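Local coordinates for protein telomere length regulator taz1 (Schizosaccharomyces pombe, PDB 4ZMI) that binds double-stranded telomeric DNA and regulates telomere length and function, the piece described here being its all-helical TRF-family domain, at residues T75-Y80 and L120-L125; D140-F145 and C193-S198; F166-S169 and S175-A178; L171-L176 and N180-Q185. All blocks are in the same frame, centred on the assembly; numbering follows the deposited sequence.

Contact 1: residues T75-Y80 and L120-L125; sequences TIFFSY and LRSIVL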
loop_
_atom_site.group_PDB
_atom_site.type_symbol
_atom_site.label_atom_id
_atom_site.label_comp_id
_atom_site.label_asym_id
_atom_site.label_seq_id
_atom_site.Cartn_x
_atom_site.Cartn_y
_atom_site.Cartn_z
ATOM N N THR A 75 -4.183 6.311 -0.022
ATOM C CA THR A 75 -3.701 5.823 1.257
ATOM C C THR A 75 -2.770 6.876 1.861
ATOM O O THR A 75 -2.624 7.977 1.329
ATOM C CB THR A 75 -2.938 4.500 1.069
ATOM O OG1 THR A 75 -2.517 4.000 2.337
ATOM C CG2 THR A 75 -1.716 4.759 0.240
ATOM N N ILE A 76 -2.151 6.522 2.973
ATOM C CA ILE A 76 -1.336 7.442 3.740
ATOM C C ILE A 76 0.132 7.263 3.414
ATOM O O ILE A 76 0.612 6.139 3.316
ATOM C CB ILE A 76 -1.473 7.142 5.226
ATOM C CG1 ILE A 76 -2.926 7.303 5.671
ATOM C CG2 ILE A 76 -0.522 8.022 6.022
ATOM C CD1 ILE A 76 -3.457 8.703 5.488
ATOM N N PHE A 77 0.856 8.367 3.282
ATOM C CA PHE A 77 2.266 8.297 2.953
ATOM C C PHE A 77 3.168 8.802 4.043
ATOM O O PHE A 77 3.329 10.016 4.230
ATOM C CB PHE A 77 2.519 9.018 1.644
ATOM C CG PHE A 77 1.927 8.306 0.487
ATOM C CD1 PHE A 77 0.614 8.526 0.128
ATOM C CD2 PHE A 77 2.664 7.338 -0.191
ATOM C CE1 PHE A 77 0.053 7.844 -0.931
ATOM C CE2 PHE A 77 2.129 6.646 -1.249
ATOM C CZ PHE A 77 0.804 6.887 -1.627
ATOM N N PHE A 78 3.779 7.853 4.745
ATOM C CA PHE A 78 4.642 8.185 5.860
ATOM C C PHE A 78 5.906 8.896 5.409
ATOM O O PHE A 78 6.426 9.766 6.118
ATOM C CB PHE A 78 4.926 6.954 6.720
ATOM C CG PHE A 78 3.718 6.467 7.472
ATOM C CD1 PHE A 78 2.975 5.405 7.004
ATOM C CD2 PHE A 78 3.304 7.106 8.631
ATOM C CE1 PHE A 78 1.852 4.974 7.679
ATOM C CE2 PHE A 78 2.190 6.676 9.310
ATOM C CZ PHE A 78 1.462 5.610 8.839
ATOM N N SER A 79 6.382 8.576 4.214
ATOM C CA SER A 79 7.517 9.323 3.692
ATOM C C SER A 79 7.146 10.787 3.482
ATOM O O SER A 79 7.955 11.666 3.704
ATOM C CB SER A 79 8.024 8.732 2.379
ATOM O OG SER A 79 7.038 8.791 1.364
ATOM N N TYR A 80 5.920 11.038 3.047
ATOM C CA TYR A 80 5.485 12.398 2.777
ATOM C C TYR A 80 5.325 13.175 4.090
ATOM O O TYR A 80 5.858 14.260 4.242
ATOM C CB TYR A 80 4.169 12.346 2.018
ATOM C CG TYR A 80 3.615 13.673 1.575
ATOM C CD1 TYR A 80 3.761 14.099 0.269
ATOM C CD2 TYR A 80 2.904 14.469 2.448
ATOM C CE1 TYR A 80 3.242 15.294 -0.156
ATOM C CE2 TYR A 80 2.380 15.694 2.038
ATOM C CZ TYR A 80 2.553 16.095 0.736
ATOM O OH TYR A 80 2.022 17.278 0.317
ATOM N N LEU A 120 -1.642 -1.182 -2.648
ATOM C CA LEU A 120 -0.565 -1.988 -2.083
ATOM C C LEU A 120 0.763 -1.500 -2.670
ATOM O O LEU A 120 1.768 -1.378 -1.961
ATOM C CB LEU A 120 -0.798 -3.463 -2.396
ATOM C CG LEU A 120 -1.953 -4.005 -1.571
ATOM C CD1 LEU A 120 -2.312 -5.444 -1.960
ATOM C CD2 LEU A 120 -1.578 -3.921 -0.115
ATOM N N ARG A 121 0.761 -1.180 -3.964
ATOM C CA ARG A 121 1.967 -0.636 -4.569
ATOM C C ARG A 121 2.423 0.614 -3.813
ATOM O O ARG A 121 3.614 0.756 -3.487
ATOM C CB ARG A 121 1.755 -0.317 -6.040
ATOM C CG ARG A 121 3.052 -0.287 -6.803
ATOM C CD ARG A 121 2.847 0.219 -8.202
ATOM N NE ARG A 121 1.790 -0.523 -8.854
ATOM C CZ ARG A 121 1.306 -0.217 -10.042
ATOM N NH1 ARG A 121 1.810 0.810 -10.701
ATOM N NH2 ARG A 121 0.331 -0.943 -10.561
ATOM N N SER A 122 1.469 1.498 -3.507
ATOM C CA SER A 122 1.784 2.727 -2.781
ATOM C C SER A 122 2.393 2.388 -1.446
ATOM O O SER A 122 3.398 2.964 -1.065
ATOM C CB SER A 122 0.509 3.556 -2.554
ATOM O OG SER A 122 0.046 4.016 -3.795
ATOM N N ILE A 123 1.761 1.467 -0.717
ATOM C CA ILE A 123 2.225 1.170 0.636
ATOM C C ILE A 123 3.619 0.564 0.629
ATOM O O ILE A 123 4.471 0.997 1.398
ATOM C CB ILE A 123 1.238 0.278 1.396
ATOM C CG1 ILE A 123 -0.103 0.989 1.495
ATOM C CG2 ILE A 123 1.744 -0.042 2.800
ATOM C CD1 ILE A 123 -1.240 0.067 1.843
ATOM N N VAL A 124 3.852 -0.426 -0.239
ATOM C CA VAL A 124 5.187 -1.017 -0.369
ATOM C C VAL A 124 6.273 0.022 -0.737
ATOM O O VAL A 124 7.328 0.048 -0.123
ATOM C CB VAL A 124 5.201 -2.176 -1.403
ATOM C CG1 VAL A 124 6.617 -2.738 -1.578
ATOM C CG2 VAL A 124 4.246 -3.272 -0.988
ATOM N N LEU A 125 6.014 0.872 -1.734
ATOM C CA LEU A 125 6.981 1.895 -2.138
ATOM C C LEU A 125 7.199 2.882 -1.003
ATOM O O LEU A 125 8.321 3.328 -0.776
ATOM C CB LEU A 125 6.541 2.645 -3.402
ATOM C CG LEU A 125 6.677 1.865 -4.724
ATOM C CD1 LEU A 125 5.817 2.524 -5.775
ATOM C CD2 LEU A 125 8.120 1.795 -5.227
#

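Contact 2: residues D140-F145 and C193-S198; sequences DALVLF and CDFLKS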
loop_
_atom_site.group_PDB
_atom_site.type_symbol
_atom_site.label_atom_id
_atom_site.label_comp_id
_atom_site.label_asym_id
_atom_site.label_seq_id
_atom_site.Cartn_x
_atom_site.Cartn_y
_atom_site.Cartn_z
ATOM N N ASP A 140 11.332 -7.935 3.212
ATOM C CA ASP A 140 9.932 -8.292 2.983
ATOM C C ASP A 140 9.225 -7.343 1.997
ATOM O O ASP A 140 8.362 -7.765 1.225
ATOM C CB ASP A 140 9.169 -8.309 4.319
ATOM C CG ASP A 140 9.719 -9.351 5.311
ATOM O OD1 ASP A 140 10.737 -10.019 4.997
ATOM O OD2 ASP A 140 9.143 -9.494 6.413
ATOM N N ALA A 141 9.571 -6.059 2.038
ATOM C CA ALA A 141 8.943 -5.096 1.140
ATOM C C ALA A 141 9.443 -5.289 -0.292
ATOM O O ALA A 141 8.668 -5.207 -1.243
ATOM C CB ALA A 141 9.179 -3.674 1.622
ATOM N N LEU A 142 10.730 -5.560 -0.450
ATOM C CA LEU A 142 11.243 -5.906 -1.773
ATOM C C LEU A 142 10.545 -7.133 -2.341
ATOM O O LEU A 142 10.195 -7.177 -3.523
ATOM C CB LEU A 142 12.746 -6.123 -1.734
ATOM C CG LEU A 142 13.457 -4.779 -1.576
ATOM C CD1 LEU A 142 14.958 -4.962 -1.366
ATOM C CD2 LEU A 142 13.183 -3.909 -2.785
ATOM N N VAL A 143 10.303 -8.124 -1.496
ATOM C CA VAL A 143 9.746 -9.371 -2.004
ATOM C C VAL A 143 8.297 -9.153 -2.421
ATOM O O VAL A 143 7.889 -9.523 -3.528
ATOM C CB VAL A 143 9.913 -10.524 -0.993
ATOM C CG1 VAL A 143 9.214 -11.772 -1.484
ATOM C CG2 VAL A 143 11.404 -10.800 -0.776
ATOM N N LEU A 144 7.535 -8.501 -1.555
ATOM C CA LEU A 144 6.166 -8.163 -1.879
ATOM C C LEU A 144 6.122 -7.271 -3.127
ATOM O O LEU A 144 5.217 -7.374 -3.944
ATOM C CB LEU A 144 5.520 -7.491 -0.685
ATOM C CG LEU A 144 4.002 -7.393 -0.772
ATOM C CD1 LEU A 144 3.383 -8.765 -0.791
ATOM C CD2 LEU A 144 3.446 -6.572 0.390
ATOM N N PHE A 145 7.129 -6.427 -3.296
ATOM C CA PHE A 145 7.174 -5.560 -4.476
ATOM C C PHE A 145 7.324 -6.372 -5.754
ATOM O O PHE A 145 6.650 -6.105 -6.748
ATOM C CB PHE A 145 8.269 -4.488 -4.378
ATOM C CG PHE A 145 8.249 -3.508 -5.522
ATOM C CD1 PHE A 145 7.457 -2.364 -5.465
ATOM C CD2 PHE A 145 8.985 -3.742 -6.669
ATOM C CE1 PHE A 145 7.426 -1.473 -6.520
ATOM C CE2 PHE A 145 8.945 -2.862 -7.732
ATOM C CZ PHE A 145 8.172 -1.724 -7.659
ATOM N N CYS A 193 16.199 2.194 -6.326
ATOM C CA CYS A 193 15.434 2.536 -7.520
ATOM C C CYS A 193 15.876 1.716 -8.716
ATOM O O CYS A 193 15.052 1.273 -9.523
ATOM C CB CYS A 193 15.550 4.023 -7.849
ATOM S SG CYS A 193 14.369 4.525 -9.135
ATOM N N ASP A 194 17.187 1.524 -8.818
ATOM C CA ASP A 194 17.777 0.734 -9.887
ATOM C C ASP A 194 17.349 -0.715 -9.741
ATOM O O ASP A 194 17.050 -1.386 -10.742
ATOM C CB ASP A 194 19.296 0.868 -9.865
ATOM C CG ASP A 194 19.755 2.262 -10.229
ATOM O OD1 ASP A 194 19.156 2.863 -11.147
ATOM O OD2 ASP A 194 20.707 2.758 -9.594
ATOM N N PHE A 195 17.289 -1.199 -8.500
ATOM C CA PHE A 195 16.791 -2.559 -8.269
ATOM C C PHE A 195 15.350 -2.715 -8.775
ATOM O O PHE A 195 15.017 -3.719 -9.410
ATOM C CB PHE A 195 16.890 -2.964 -6.788
ATOM C CG PHE A 195 16.468 -4.389 -6.523
ATOM C CD1 PHE A 195 17.203 -5.448 -7.032
ATOM C CD2 PHE A 195 15.325 -4.669 -5.792
ATOM C CE1 PHE A 195 16.811 -6.763 -6.810
ATOM C CE2 PHE A 195 14.919 -5.969 -5.565
ATOM C CZ PHE A 195 15.673 -7.025 -6.074
ATOM N N LEU A 196 14.512 -1.708 -8.510
ATOM C CA LEU A 196 13.104 -1.763 -8.897
ATOM C C LEU A 196 12.988 -1.679 -10.410
ATOM O O LEU A 196 12.214 -2.415 -11.002
ATOM C CB LEU A 196 12.293 -0.633 -8.250
ATOM C CG LEU A 196 12.416 -0.457 -6.738
ATOM C CD1 LEU A 196 11.482 0.630 -6.263
ATOM C CD2 LEU A 196 12.099 -1.744 -6.036
ATOM N N LYS A 197 13.751 -0.783 -11.034
ATOM C CA LYS A 197 13.695 -0.643 -12.492
ATOM C C LYS A 197 14.158 -1.932 -13.155
ATOM O O LYS A 197 13.627 -2.341 -14.185
ATOM C CB LYS A 197 14.570 0.518 -12.963
ATOM C CG LYS A 197 13.980 1.904 -12.736
ATOM C CD LYS A 197 14.904 2.984 -13.310
ATOM C CE LYS A 197 15.822 3.610 -12.252
ATOM N NZ LYS A 197 16.901 4.478 -12.846
ATOM N N SER A 198 15.166 -2.556 -12.555
ATOM C CA SER A 198 15.650 -3.846 -13.019
ATOM C C SER A 198 14.580 -4.910 -12.888
ATOM O O SER A 198 14.298 -5.630 -13.845
ATOM C CB SER A 198 16.874 -4.288 -12.220
ATOM O OG SER A 198 18.055 -3.733 -12.758
#

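Contact 3: residues F166-S169 and S175-A178; sequences FILS and SLDA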
loop_
_atom_site.group_PDB
_atom_site.type_symbol
_atom_site.label_atom_id
_atom_site.label_comp_id
_atom_site.label_asym_id
_atom_site.label_seq_id
_atom_site.Cartn_x
_atom_site.Cartn_y
_atom_site.Cartn_z
ATOM N N PHE A 166 5.188 2.952 -13.640
ATOM C CA PHE A 166 4.771 1.942 -12.658
ATOM C C PHE A 166 4.976 2.447 -11.219
ATOM O O PHE A 166 4.140 2.252 -10.359
ATOM C CB PHE A 166 5.574 0.651 -12.890
ATOM C CG PHE A 166 5.090 -0.516 -12.089
ATOM C CD1 PHE A 166 4.141 -1.388 -12.615
ATOM C CD2 PHE A 166 5.576 -0.745 -10.817
ATOM C CE1 PHE A 166 3.689 -2.458 -11.891
ATOM C CE2 PHE A 166 5.119 -1.821 -10.089
ATOM C CZ PHE A 166 4.182 -2.674 -10.625
ATOM N N ILE A 167 6.096 3.113 -10.979
ATOM C CA ILE A 167 6.438 3.628 -9.664
ATOM C C ILE A 167 5.712 4.934 -9.310
ATOM O O ILE A 167 5.060 5.023 -8.277
ATOM C CB ILE A 167 7.953 3.870 -9.583
ATOM C CG1 ILE A 167 8.695 2.511 -9.593
ATOM C CG2 ILE A 167 8.299 4.758 -8.372
ATOM C CD1 ILE A 167 10.158 2.630 -9.933
ATOM N N LEU A 168 5.819 5.937 -10.172
ATOM C CA LEU A 168 5.322 7.280 -9.863
ATOM C C LEU A 168 3.793 7.450 -9.892
ATOM O O LEU A 168 3.240 8.298 -9.194
ATOM C CB LEU A 168 5.959 8.285 -10.815
ATOM C CG LEU A 168 7.466 8.398 -10.663
ATOM C CD1 LEU A 168 8.055 9.127 -11.878
ATOM C CD2 LEU A 168 7.821 9.122 -9.344
ATOM N N SER A 169 3.114 6.643 -10.697
ATOM C CA SER A 169 1.673 6.721 -10.801
ATOM C C SER A 169 1.008 6.431 -9.448
ATOM O O SER A 169 -0.130 6.757 -9.256
ATOM C CB SER A 169 1.179 5.705 -11.822
ATOM O OG SER A 169 1.330 4.397 -11.274
ATOM N N SER A 175 8.745 12.909 -9.784
ATOM C CA SER A 175 9.830 12.369 -10.588
ATOM C C SER A 175 10.673 11.397 -9.786
ATOM O O SER A 175 10.641 11.410 -8.554
ATOM C CB SER A 175 10.715 13.502 -11.082
ATOM O OG SER A 175 11.498 13.969 -9.992
ATOM N N LEU A 176 11.426 10.549 -10.482
ATOM C CA LEU A 176 12.339 9.627 -9.815
ATOM C C LEU A 176 13.408 10.372 -9.009
ATOM O O LEU A 176 13.803 9.930 -7.935
ATOM C CB LEU A 176 12.996 8.684 -10.825
ATOM C CG LEU A 176 12.019 7.680 -11.422
ATOM C CD1 LEU A 176 12.744 6.656 -12.289
ATOM C CD2 LEU A 176 11.206 6.982 -10.320
ATOM N N ASP A 177 13.869 11.505 -9.517
ATOM C CA ASP A 177 14.874 12.272 -8.790
ATOM C C ASP A 177 14.314 12.714 -7.459
ATOM O O ASP A 177 14.965 12.581 -6.425
ATOM C CB ASP A 177 15.286 13.496 -9.582
ATOM C CG ASP A 177 16.714 13.440 -9.996
ATOM O OD1 ASP A 177 16.952 13.210 -11.196
ATOM O OD2 ASP A 177 17.595 13.601 -9.116
ATOM N N ALA A 178 13.089 13.232 -7.513
ATOM C CA ALA A 178 12.369 13.711 -6.348
ATOM C C ALA A 178 12.349 12.671 -5.238
ATOM O O ALA A 178 12.456 13.000 -4.057
ATOM C CB ALA A 178 10.954 14.094 -6.740
#

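Contact 4: residues L171-L176 and N180-Q185; sequences LPYTSL and NVVCGQ. With MG (magnesium ion), chain B.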
loop_
_atom_site.group_PDB
_atom_site.type_symbol
_atom_site.label_atom_id
_atom_site.label_comp_id
_atom_site.label_asym_id
_atom_site.label_seq_id
_atom_site.Cartn_x
_atom_site.Cartn_y
_atom_site.Cartn_z
ATOM N N LEU A 171 2.615 7.327 -6.387
ATOM C CA LEU A 171 3.301 8.123 -5.364
ATOM C C LEU A 171 2.957 9.606 -5.511
ATOM O O LEU A 171 2.759 10.100 -6.636
ATOM C CB LEU A 171 4.818 7.947 -5.439
ATOM C CG LEU A 171 5.358 6.540 -5.153
ATOM C CD1 LEU A 171 6.817 6.530 -5.451
ATOM C CD2 LEU A 171 5.138 6.187 -3.699
ATOM N N PRO A 172 2.889 10.331 -4.375
ATOM C CA PRO A 172 2.579 11.767 -4.415
ATOM C C PRO A 172 3.871 12.522 -4.698
ATOM O O PRO A 172 4.150 13.578 -4.136
ATOM C CB PRO A 172 2.048 12.046 -3.004
ATOM C CG PRO A 172 2.819 11.069 -2.146
ATOM C CD PRO A 172 3.012 9.832 -2.993
ATOM N N TYR A 173 4.677 11.932 -5.568
ATOM C CA TYR A 173 5.889 12.561 -6.040
ATOM C C TYR A 173 5.864 12.576 -7.559
ATOM O O TYR A 173 5.173 11.757 -8.196
ATOM C CB TYR A 173 7.099 11.814 -5.497
ATOM C CG TYR A 173 7.018 11.633 -4.005
ATOM C CD1 TYR A 173 6.866 10.366 -3.435
ATOM C CD2 TYR A 173 7.065 12.740 -3.155
ATOM C CE1 TYR A 173 6.778 10.200 -2.050
ATOM C CE2 TYR A 173 6.980 12.590 -1.772
ATOM C CZ TYR A 173 6.829 11.329 -1.224
ATOM O OH TYR A 173 6.742 11.216 0.150
ATOM N N THR A 174 6.619 13.516 -8.118
ATOM C CA THR A 174 6.526 13.896 -9.513
ATOM C C THR A 174 7.642 13.341 -10.388
ATOM O O THR A 174 7.510 13.314 -11.611
ATOM C CB THR A 174 6.526 15.440 -9.651
ATOM O OG1 THR A 174 7.703 15.976 -9.039
ATOM C CG2 THR A 174 5.321 16.017 -8.954
ATOM N N SER A 175 8.745 12.909 -9.784
ATOM C CA SER A 175 9.830 12.369 -10.588
ATOM C C SER A 175 10.673 11.397 -9.786
ATOM O O SER A 175 10.641 11.410 -8.554
ATOM C CB SER A 175 10.715 13.502 -11.082
ATOM O OG SER A 175 11.498 13.969 -9.992
ATOM N N LEU A 176 11.426 10.549 -10.482
ATOM C CA LEU A 176 12.339 9.627 -9.815
ATOM C C LEU A 176 13.408 10.372 -9.009
ATOM O O LEU A 176 13.803 9.930 -7.935
ATOM C CB LEU A 176 12.996 8.684 -10.825
ATOM C CG LEU A 176 12.019 7.680 -11.422
ATOM C CD1 LEU A 176 12.744 6.656 -12.289
ATOM C CD2 LEU A 176 11.206 6.982 -10.320
ATOM N N ASN A 180 14.644 10.769 -4.475
ATOM C CA ASN A 180 15.936 10.859 -3.785
ATOM C C ASN A 180 15.944 11.967 -2.737
ATOM O O ASN A 180 16.755 11.962 -1.813
ATOM C CB ASN A 180 17.075 11.079 -4.780
ATOM C CG ASN A 180 17.288 9.888 -5.702
ATOM O OD1 ASN A 180 17.241 8.730 -5.272
ATOM N ND2 ASN A 180 17.523 10.168 -6.980
ATOM N N VAL A 181 15.027 12.914 -2.892
ATOM C CA VAL A 181 14.927 14.053 -1.998
ATOM C C VAL A 181 14.104 13.711 -0.749
ATOM O O VAL A 181 14.335 14.277 0.325
ATOM C CB VAL A 181 14.360 15.290 -2.752
ATOM C CG1 VAL A 181 13.683 16.281 -1.820
ATOM C CG2 VAL A 181 15.456 15.965 -3.565
ATOM N N VAL A 182 13.164 12.772 -0.875
ATOM C CA VAL A 182 12.296 12.440 0.255
ATOM C C VAL A 182 12.597 11.109 0.935
ATOM O O VAL A 182 12.008 10.792 1.966
ATOM C CB VAL A 182 10.825 12.443 -0.154
ATOM C CG1 VAL A 182 10.498 13.742 -0.871
ATOM C CG2 VAL A 182 10.517 11.233 -1.054
ATOM N N CYS A 183 13.517 10.331 0.379
ATOM C CA CYS A 183 13.725 8.971 0.870
ATOM C C CYS A 183 14.584 8.881 2.127
ATOM O O CYS A 183 15.238 9.837 2.503
ATOM C CB CYS A 183 14.363 8.124 -0.228
ATOM S SG CYS A 183 15.971 8.733 -0.758
ATOM N N GLY A 184 14.586 7.712 2.762
ATOM C CA GLY A 184 15.512 7.423 3.845
ATOM C C GLY A 184 16.859 6.947 3.321
ATOM O O GLY A 184 17.134 7.019 2.125
ATOM N N GLN A 185 17.699 6.448 4.216
ATOM C CA GLN A 185 19.051 6.040 3.861
ATOM C C GLN A 185 19.081 4.887 2.873
ATOM O O GLN A 185 19.868 4.896 1.929
ATOM C CB GLN A 185 19.862 5.658 5.105
ATOM C CG GLN A 185 21.328 5.337 4.814
ATOM C CD GLN A 185 22.054 4.735 6.009
ATOM O OE1 GLN A 185 21.555 4.770 7.137
ATOM N NE2 GLN A 185 23.237 4.174 5.762
HETATM MG MG MG B . 2.976 10.937 -8.904
HETATM O O HOH W 1 15.048 7.354 -6.686
HETATM O O HOH W 2 3.842 11.011 -11.157
#

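Contact 1: residues T75-Y80 and L120-L125
Ser-122, on helix 118-130, fits its short side chain between Thr-75 and Phe-77 of the extended loop leading into helix 78-83, in the buried core of the all-helical TRF-family domain. From its backbone the carbon CB comes first: it lies 3.8 Å from Thr-75 CG2 and 3.5 Å from Phe-77 CZ, so a methyl and the outer end of a ring share one methylene. Phe-77 CE2 follows the same carbon at 3.7 Å, the ring meeting it obliquely. At the tip, Ser-122 OG is 3.7 Å from Phe-77 CZ, but its polar partners lie elsewhere: it is hydrogen-bonded to the carbonyls of Leu-118, one turn back, and Cys-170. A chi1 of -67° sets OG anti to the carbonyl carbon of Ser-122, beside the backbone N. Thr-75 in turn has OG1 anti to N (chi1 -178°), which carries the hydroxyl to within 3.9 Å of Ile-123 CG1; it is hydrogen-bonded with Thr-105 OG1. Phe-77 also packs on Pro-172 and occupies the N-cap position of helix 78-83, whose first turn is held by Asp-126 through the N-H of Phe-78 and the hydroxyl of Ser-79. With Phe-77 cut back to an alanine, a gap is likely to open beside Ser-122 CB, and Pro-172 to lose one of its aromatic neighbours. The contact is therefore van der Waals packing, hydroxyl oxygens included, while both hydroxyls are satisfied by partners outside it, which lets polar residues sit in the interior without bonding to each other.

Contact 2: residues D140-F145 and C193-S198
Helical segments 140-145 and 193-198, joined through Leu-142, Phe-145, Phe-195 and Leu-196, run nearly parallel: their N-to-C directions differ by 24°, and their axes come no closer than 11.6 Å. At that spacing the backbones stay well apart, the nearest CA atoms, of Phe-145 and Leu-196, being 8.3 Å from each other, and larger side chains fill the interval. Leu-196 CD2 sits over one face of the Phe-145 ring, 4.0 Å from its centroid and 25° off the ring normal, a CH-pi contact displaced toward the CD2-CE2 side. The ring is brought there by a trans chi1 of -175°, which swings CG away from its own N and out toward helix 192-203. One turn earlier, Leu-142 CD2 touches the Phe-195 ring at its edge, 3.8 Å from Phe-195 CD2, and also comes within 4.1 Å of Leu-196 CD2, so that one methyl serves both residues. Phe-145 reaches deeper still, to Val-124 and Leu-125 of helix 118-130, whereas Trp-187 packs against Leu-196. On the outer surface of helix 192-203, Lys-197 and Asp-194 form a salt bridge whose hydrogen bond is weak. This near-parallel packing of helices 137-154 and 192-203 within the all-helical domain grades from a buried aromatic-aliphatic pair to an exposed phenylalanine, and its cohesion is purely apolar, methyls laid against one ring face and one ring edge, with the charged groups kept on the solvent side.

Contact 3: residues F166-S169 and S175-A178
Leu-168 and Leu-176 face each other where helix 163-168 gives way, through a short loop, to the serine-capped start of helix 176-182. Their side chains slant across one another, with Leu-176 CD2 directed at the branch point of Leu-168, 4.0 Å from its CG. The Ile-167 side chain crosses that of Leu-176 at about a right angle, its CG2 4.1 Å from Leu-176 CD2, so Leu-176 is braced from two successive residues of the preceding helix. The two methyls of Leu-168 are divided along the Ser-175 to Leu-176 peptide: CD2 rests 3.7 Å from Ser-175 C, while CD1 approaches Leu-176 N at 3.9 Å. Its CG lies anti to its own carbonyl carbon (chi1 -64°), and the branch leans toward this peptide. The backbone carbonyl of Leu-168, for its part, is turned to the magnesium ion. Cutting Leu-168 back to an alanine is likely to uncover that peptide and take away one of the side chains that support Leu-176 CD2. Beyond the apolar contact the new helix is capped: Ser-175 OG accepts from Ala-178 N at 3.0 Å, with an N-H...O angle of 162°.

Contact 4: residues L171-L176 and N180-Q185
The magnesium-binding loop between helices 163-168 and 176-182 folds back on the second of these helices, laying the ring of Tyr-173 against Val-182. Val-182 CG2 stands over one face of that ring in a CH-pi contact, 3.9 Å from the centroid and 20° off the normal, and its shortest approach is 3.7 Å to Tyr-173 CZ. The second methyl helps: Val-182 CG1 reaches Tyr-173 CE2 at 3.8 Å. With chi1 at -51°, the valine places CG2 between its backbone N and carbonyl carbon, and both branches thereby face the tyrosine. Pro-172 CG covers the opposite face near the rim, so the ring is held between proline and valine, and its hydroxyl is fixed by a hydrogen bond with Ser-79 OG. At the other end of the contact a water bridges the two segments, donating to Leu-176 O at 3.1 Å and to Asn-180 OD1 at 2.9 Å; it links the first turn of the helix to the side chain four residues on. The backbone of the same loop holds the ion: Leu-171 O lies 2.4 Å and Tyr-173 O 2.5 Å from magnesium, a water lies 2.4 Å away, and the carbonyl oxygen of Leu-168 completes the protein's share of the site. The result is a main-chain carbonyl metal site in an interhelical loop, with the aromatic residue that supplies one ligand oxygen anchored on the following helix.

How the contacts relate
Contacts 3 and 4 are neighbours, their centres 7 Å apart, and share Ser-175 and Leu-176; together they contain every residue of the magnesium site. Contact 1 adjoins them on the inner side: Phe-77 CE2 is 3.7 Å from Pro-172 CD of contact 4, Arg-121 NH1 is 2.8 Å from Phe-166 O in segment 166-169, and the Phe-77 side chain is about 9 Å from the ion. Contact 2 is more remote from the metal, the Phe-145 side chain being about 13 Å away, yet it connects with the others through Phe-145, whose CZ is 3.9 Å from Phe-166 CE2 and whose CE1 is 3.6 Å from Leu-125 CD2. Helix 118-130 touches a segment of each other contact, reaching contact 4 through Leu-125 CB, 3.8 Å from Leu-171 CD2.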